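Local structure of acyl-[acyl-carrier-protein]--UDP-N-acetylglucosamine O-acyltransferase (Helicobacter pylori, 1J2Z) at residues S2-E15 and K18-V32. The protein catalyses the transfer of a (3R)-hydroxyacyl chain from acyl carrier protein to UDP-N-acetylglucosamine, the first step of lipid A biosynthesis. Residues are numbered along the deposited sequence; the frame is centred on the assembly and turned at random.
Sequences SKIAKTAIISPKAE and KGVEIGEFCVIGDGV. With SO4 (sulfate ion), chain D.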
loop_
_atom_site.group_PDB
_atom_site.type_symbol
_atom_site.label_atom_id
_atom_site.label_comp_id
_atom_site.label_asym_id
_atom_site.label_seq_id
_atom_site.Cartn_x
_atom_site.Cartn_y
_atom_site.Cartn_z
ATOM N N SER A 2 27.658 8.009 -16.149
ATOM C CA SER A 2 27.991 7.252 -17.391
ATOM C C SER A 2 28.624 5.904 -17.061
ATOM O O SER A 2 29.566 5.475 -17.727
ATOM C CB SER A 2 28.953 8.064 -18.260
ATOM O OG SER A 2 28.396 9.320 -18.604
ATOM N N LYS A 3 28.105 5.234 -16.037
ATOM C CA LYS A 3 28.645 3.942 -15.644
ATOM C C LYS A 3 27.595 2.839 -15.571
ATOM O O LYS A 3 26.495 3.036 -15.055
ATOM C CB LYS A 3 29.350 4.055 -14.294
ATOM C CG LYS A 3 30.009 2.763 -13.840
ATOM C CD LYS A 3 30.973 2.242 -14.901
ATOM C CE LYS A 3 31.762 1.060 -14.377
ATOM N NZ LYS A 3 32.485 1.442 -13.137
ATOM N N ILE A 4 27.956 1.675 -16.098
ATOM C CA ILE A 4 27.084 0.513 -16.101
ATOM C C ILE A 4 27.693 -0.554 -15.195
ATOM O O ILE A 4 28.770 -1.075 -15.483
ATOM C CB ILE A 4 26.937 -0.055 -17.522
ATOM C CG1 ILE A 4 26.269 0.990 -18.419
ATOM C CG2 ILE A 4 26.134 -1.353 -17.489
ATOM C CD1 ILE A 4 26.182 0.590 -19.873
ATOM N N ALA A 5 27.005 -0.864 -14.098
ATOM C CA ALA A 5 27.485 -1.866 -13.152
ATOM C C ALA A 5 27.736 -3.210 -13.837
ATOM O O ALA A 5 26.920 -3.680 -14.633
ATOM C CB ALA A 5 26.482 -2.036 -12.017
ATOM N N LYS A 6 28.871 -3.825 -13.516
ATOM C CA LYS A 6 29.245 -5.108 -14.097
ATOM C C LYS A 6 28.305 -6.237 -13.678
ATOM O O LYS A 6 28.150 -7.221 -14.400
ATOM C CB LYS A 6 30.675 -5.461 -13.692
ATOM C CG LYS A 6 31.225 -6.703 -14.367
ATOM C CD LYS A 6 32.696 -6.902 -14.024
ATOM C CE LYS A 6 33.530 -5.683 -14.417
ATOM N NZ LYS A 6 33.431 -5.370 -15.872
ATOM N N THR A 7 27.690 -6.100 -12.507
ATOM C CA THR A 7 26.775 -7.119 -12.003
ATOM C C THR A 7 25.405 -7.071 -12.678
ATOM O O THR A 7 24.631 -8.021 -12.583
ATOM C CB THR A 7 26.546 -6.970 -10.493
ATOM O OG1 THR A 7 26.052 -5.655 -10.226
ATOM C CG2 THR A 7 27.847 -7.201 -9.721
ATOM N N ALA A 8 25.098 -5.961 -13.338
ATOM C CA ALA A 8 23.810 -5.822 -14.015
ATOM C C ALA A 8 23.681 -6.837 -15.150
ATOM O O ALA A 8 24.662 -7.144 -15.827
ATOM C CB ALA A 8 23.656 -4.401 -14.563
ATOM N N ILE A 9 22.474 -7.368 -15.339
ATOM C CA ILE A 9 22.211 -8.329 -16.407
ATOM C C ILE A 9 21.485 -7.566 -17.508
ATOM O O ILE A 9 20.353 -7.113 -17.324
ATOM C CB ILE A 9 21.316 -9.493 -15.937
ATOM C CG1 ILE A 9 21.998 -10.254 -14.796
ATOM C CG2 ILE A 9 21.044 -10.448 -17.113
ATOM C CD1 ILE A 9 23.345 -10.875 -15.174
ATOM N N ILE A 10 22.143 -7.435 -18.651
ATOM C CA ILE A 10 21.597 -6.679 -19.771
ATOM C C ILE A 10 21.580 -7.495 -21.058
ATOM O O ILE A 10 22.626 -7.898 -21.560
ATOM C CB ILE A 10 22.443 -5.410 -20.001
ATOM C CG1 ILE A 10 22.558 -4.624 -18.690
ATOM C CG2 ILE A 10 21.822 -4.550 -21.101
ATOM C CD1 ILE A 10 23.542 -3.478 -18.761
ATOM N N SER A 11 20.389 -7.736 -21.588
ATOM C CA SER A 11 20.252 -8.495 -22.824
ATOM C C SER A 11 21.027 -7.832 -23.951
ATOM O O SER A 11 21.009 -6.611 -24.096
ATOM C CB SER A 11 18.788 -8.588 -23.240
ATOM O OG SER A 11 18.691 -9.043 -24.578
ATOM N N PRO A 12 21.732 -8.629 -24.759
ATOM C CA PRO A 12 22.481 -8.016 -25.857
ATOM C C PRO A 12 21.540 -7.378 -26.884
ATOM O O PRO A 12 21.961 -6.559 -27.690
ATOM C CB PRO A 12 23.289 -9.188 -26.423
ATOM C CG PRO A 12 22.449 -10.398 -26.064
ATOM C CD PRO A 12 22.019 -10.069 -24.655
ATOM N N LYS A 13 20.262 -7.739 -26.835
ATOM C CA LYS A 13 19.285 -7.187 -27.773
ATOM C C LYS A 13 18.690 -5.860 -27.319
ATOM O O LYS A 13 18.022 -5.174 -28.095
ATOM C CB LYS A 13 18.166 -8.196 -28.019
ATOM C CG LYS A 13 18.678 -9.526 -28.561
ATOM C CD LYS A 13 17.548 -10.505 -28.804
ATOM C CE LYS A 13 18.082 -11.847 -29.277
ATOM N NZ LYS A 13 16.967 -12.770 -29.631
ATOM N N ALA A 14 18.925 -5.492 -26.061
ATOM C CA ALA A 14 18.407 -4.228 -25.555
ATOM C C ALA A 14 19.243 -3.115 -26.172
ATOM O O ALA A 14 20.401 -3.334 -26.528
ATOM C CB ALA A 14 18.512 -4.179 -24.048
ATOM N N GLU A 15 18.654 -1.933 -26.309
ATOM C CA GLU A 15 19.355 -0.791 -26.883
ATOM C C GLU A 15 19.615 0.224 -25.774
ATOM O O GLU A 15 18.683 0.785 -25.202
ATOM C CB GLU A 15 18.510 -0.170 -27.998
ATOM C CG GLU A 15 18.215 -1.138 -29.143
ATOM C CD GLU A 15 19.449 -1.457 -29.969
ATOM O OE1 GLU A 15 19.506 -2.555 -30.566
ATOM O OE2 GLU A 15 20.358 -0.602 -30.029
ATOM N N LYS A 18 23.940 6.406 -25.221
ATOM C CA LYS A 18 25.082 6.948 -24.505
ATOM C C LYS A 18 24.680 7.717 -23.251
ATOM O O LYS A 18 23.561 8.223 -23.147
ATOM C CB LYS A 18 25.899 7.855 -25.433
ATOM C CG LYS A 18 27.052 8.563 -24.736
ATOM C CD LYS A 18 27.940 7.565 -23.997
ATOM C CE LYS A 18 28.899 8.266 -23.050
ATOM N NZ LYS A 18 29.591 7.291 -22.166
ATOM N N GLY A 19 25.604 7.792 -22.297
ATOM C CA GLY A 19 25.352 8.508 -21.057
ATOM C C GLY A 19 24.439 7.800 -20.071
ATOM O O GLY A 19 24.108 8.361 -19.030
ATOM N N VAL A 20 24.033 6.572 -20.379
ATOM C CA VAL A 20 23.142 5.831 -19.489
ATOM C C VAL A 20 23.853 5.225 -18.276
ATOM O O VAL A 20 24.907 4.616 -18.404
ATOM C CB VAL A 20 22.414 4.692 -20.241
ATOM C CG1 VAL A 20 21.557 3.879 -19.270
ATOM C CG2 VAL A 20 21.546 5.277 -21.345
ATOM N N GLU A 21 23.262 5.404 -17.101
ATOM C CA GLU A 21 23.818 4.860 -15.870
ATOM C C GLU A 21 22.939 3.704 -15.407
ATOM O O GLU A 21 21.715 3.837 -15.329
ATOM C CB GLU A 21 23.863 5.931 -14.782
ATOM C CG GLU A 21 24.769 7.101 -15.102
ATOM C CD GLU A 21 24.744 8.154 -14.011
ATOM O OE1 GLU A 21 25.051 7.809 -12.850
ATOM O OE2 GLU A 21 24.412 9.319 -14.314
ATOM N N ILE A 22 23.565 2.575 -15.097
ATOM C CA ILE A 22 22.831 1.397 -14.654
ATOM C C ILE A 22 23.465 0.887 -13.363
ATOM O O ILE A 22 24.640 0.525 -13.340
ATOM C CB ILE A 22 22.860 0.301 -15.748
ATOM C CG1 ILE A 22 22.171 0.825 -17.013
ATOM C CG2 ILE A 22 22.171 -0.962 -15.254
ATOM C CD1 ILE A 22 22.179 -0.146 -18.183
ATOM N N GLY A 23 22.679 0.875 -12.291
ATOM C CA GLY A 23 23.185 0.437 -11.002
ATOM C C GLY A 23 23.391 -1.056 -10.874
ATOM O O GLY A 23 23.117 -1.810 -11.805
ATOM N N GLU A 24 23.865 -1.482 -9.707
ATOM C CA GLU A 24 24.129 -2.894 -9.433
ATOM C C GLU A 24 22.887 -3.778 -9.546
ATOM O O GLU A 24 21.792 -3.391 -9.145
ATOM C CB GLU A 24 24.701 -3.062 -8.019
ATOM C CG GLU A 24 25.867 -2.153 -7.687
ATOM C CD GLU A 24 27.172 -2.631 -8.278
ATOM O OE1 GLU A 24 28.173 -1.903 -8.143
ATOM O OE2 GLU A 24 27.200 -3.735 -8.868
ATOM N N PHE A 25 23.079 -4.974 -10.090
ATOM C CA PHE A 25 22.018 -5.965 -10.220
ATOM C C PHE A 25 20.766 -5.599 -11.017
ATOM O O PHE A 25 19.718 -6.206 -10.816
ATOM C CB PHE A 25 21.595 -6.440 -8.820
ATOM C CG PHE A 25 22.750 -6.880 -7.955
ATOM C CD1 PHE A 25 22.966 -6.294 -6.712
ATOM C CD2 PHE A 25 23.636 -7.859 -8.398
ATOM C CE1 PHE A 25 24.053 -6.669 -5.915
ATOM C CE2 PHE A 25 24.729 -8.248 -7.614
ATOM C CZ PHE A 25 24.937 -7.650 -6.368
ATOM N N CYS A 26 20.837 -4.616 -11.906
ATOM C CA CYS A 26 19.646 -4.304 -12.691
ATOM C C CYS A 26 19.406 -5.477 -13.635
ATOM O O CYS A 26 20.348 -6.174 -14.008
ATOM C CB CYS A 26 19.830 -3.023 -13.509
ATOM S SG CYS A 26 19.608 -1.481 -12.583
ATOM N N VAL A 27 18.148 -5.708 -13.999
ATOM C CA VAL A 27 17.800 -6.783 -14.928
ATOM C C VAL A 27 17.084 -6.118 -16.096
ATOM O O VAL A 27 16.000 -5.553 -15.934
ATOM C CB VAL A 27 16.873 -7.829 -14.279
ATOM C CG1 VAL A 27 16.529 -8.925 -15.295
ATOM C CG2 VAL A 27 17.564 -8.443 -13.069
ATOM N N ILE A 28 17.712 -6.181 -17.268
ATOM C CA ILE A 28 17.185 -5.549 -18.471
ATOM C C ILE A 28 16.930 -6.550 -19.597
ATOM O O ILE A 28 17.866 -7.147 -20.131
ATOM C CB ILE A 28 18.169 -4.448 -18.929
ATOM C CG1 ILE A 28 18.343 -3.444 -17.784
ATOM C CG2 ILE A 28 17.675 -3.770 -20.205
ATOM C CD1 ILE A 28 19.336 -2.341 -18.063
ATOM N N GLY A 29 15.652 -6.712 -19.942
ATOM C CA GLY A 29 15.230 -7.648 -20.977
ATOM C C GLY A 29 15.588 -7.289 -22.411
ATOM O O GLY A 29 16.061 -6.184 -22.696
ATOM N N ASP A 30 15.330 -8.217 -23.327
ATOM C CA ASP A 30 15.684 -8.010 -24.718
ATOM C C ASP A 30 14.829 -7.057 -25.546
ATOM O O ASP A 30 15.124 -6.843 -26.713
ATOM C CB ASP A 30 15.812 -9.357 -25.445
ATOM C CG ASP A 30 14.520 -10.146 -25.476
ATOM O OD1 ASP A 30 13.436 -9.539 -25.355
ATOM O OD2 ASP A 30 14.594 -11.382 -25.645
ATOM N N GLY A 31 13.789 -6.476 -24.957
ATOM C CA GLY A 31 12.960 -5.544 -25.704
ATOM C C GLY A 31 13.038 -4.129 -25.145
ATOM O O GLY A 31 12.261 -3.259 -25.526
ATOM N N VAL A 32 13.993 -3.896 -24.251
ATOM C CA VAL A 32 14.146 -2.592 -23.617
ATOM C C VAL A 32 15.003 -1.602 -24.400
ATOM O O VAL A 32 15.955 -1.980 -25.086
ATOM C CB VAL A 32 14.760 -2.742 -22.190
ATOM C CG1 VAL A 32 14.967 -1.368 -21.555
ATOM C CG2 VAL A 32 13.847 -3.603 -21.311
HETATM S S SO4 D . 31.456 -1.670 -11.360
HETATM O O1 SO4 D . 32.157 -2.769 -10.706
HETATM O O2 SO4 D . 32.122 -0.417 -11.054
HETATM O O3 SO4 D . 31.444 -1.868 -12.798
HETATM O O4 SO4 D . 30.072 -1.591 -10.894
HETATM O O HOH W 1 29.288 -4.458 -10.398
HETATM O O HOH W 2 15.056 -5.698 -28.927
#
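Residues 2-15 run parallel to 18-32, which forms the next coil of a left-handed beta-helix of hexapeptide repeats, with Ile9 and Ile10 of strand 9-10 bridged to Val27 and Ile28 of strand 27-28 and Ile4 bridged singly to Ile22. In this N-terminal end of the helix, Ile9 N donates to Cys26 O (2.8 Å) and Ile9 O accepts from Ile28 N, so both polar backbone atoms of Ile9 are bound to the next coil. Ser11 N to Ile28 O and Glu15 N to Val32 O carry the same register round the corner, and Ala5 N to Ile22 O holds the first face.

Isoleucines line up from coil to coil: Ile4 lies beside Ile22, pointing the same way, and Ile10 beside Ile28. Ile10 also reaches across to meet Ile22 tip to tip, CD1 to CD1 at 3.6 Å, while the CG2 branch of Ile22 rests on Ala8 CB.

The turn Ala5-Ala8 brings Thr7 over the type II turn Gly23-Cys26. Its OG1, set between the backbone N and carbonyl carbon (chi1 57°), accepts from Phe25 N at 3.1 Å and donates to Glu24 OE2 at 2.6 Å; these two bonds fix the hydroxyl's rotation. That oxygen also stands above one face of the Phe25 ring, toward its rim. The ring meets Phe25 of both neighbouring subunits edge-to-face, placing this corner at the trimer interface.

At the next corner, a water links Lys13 O to Asp30 O, and Ser11 OG, anti to its own N (chi1 166°), accepts from Lys13 N at 3.0 Å (N-H...O angle 153°) in an ST turn.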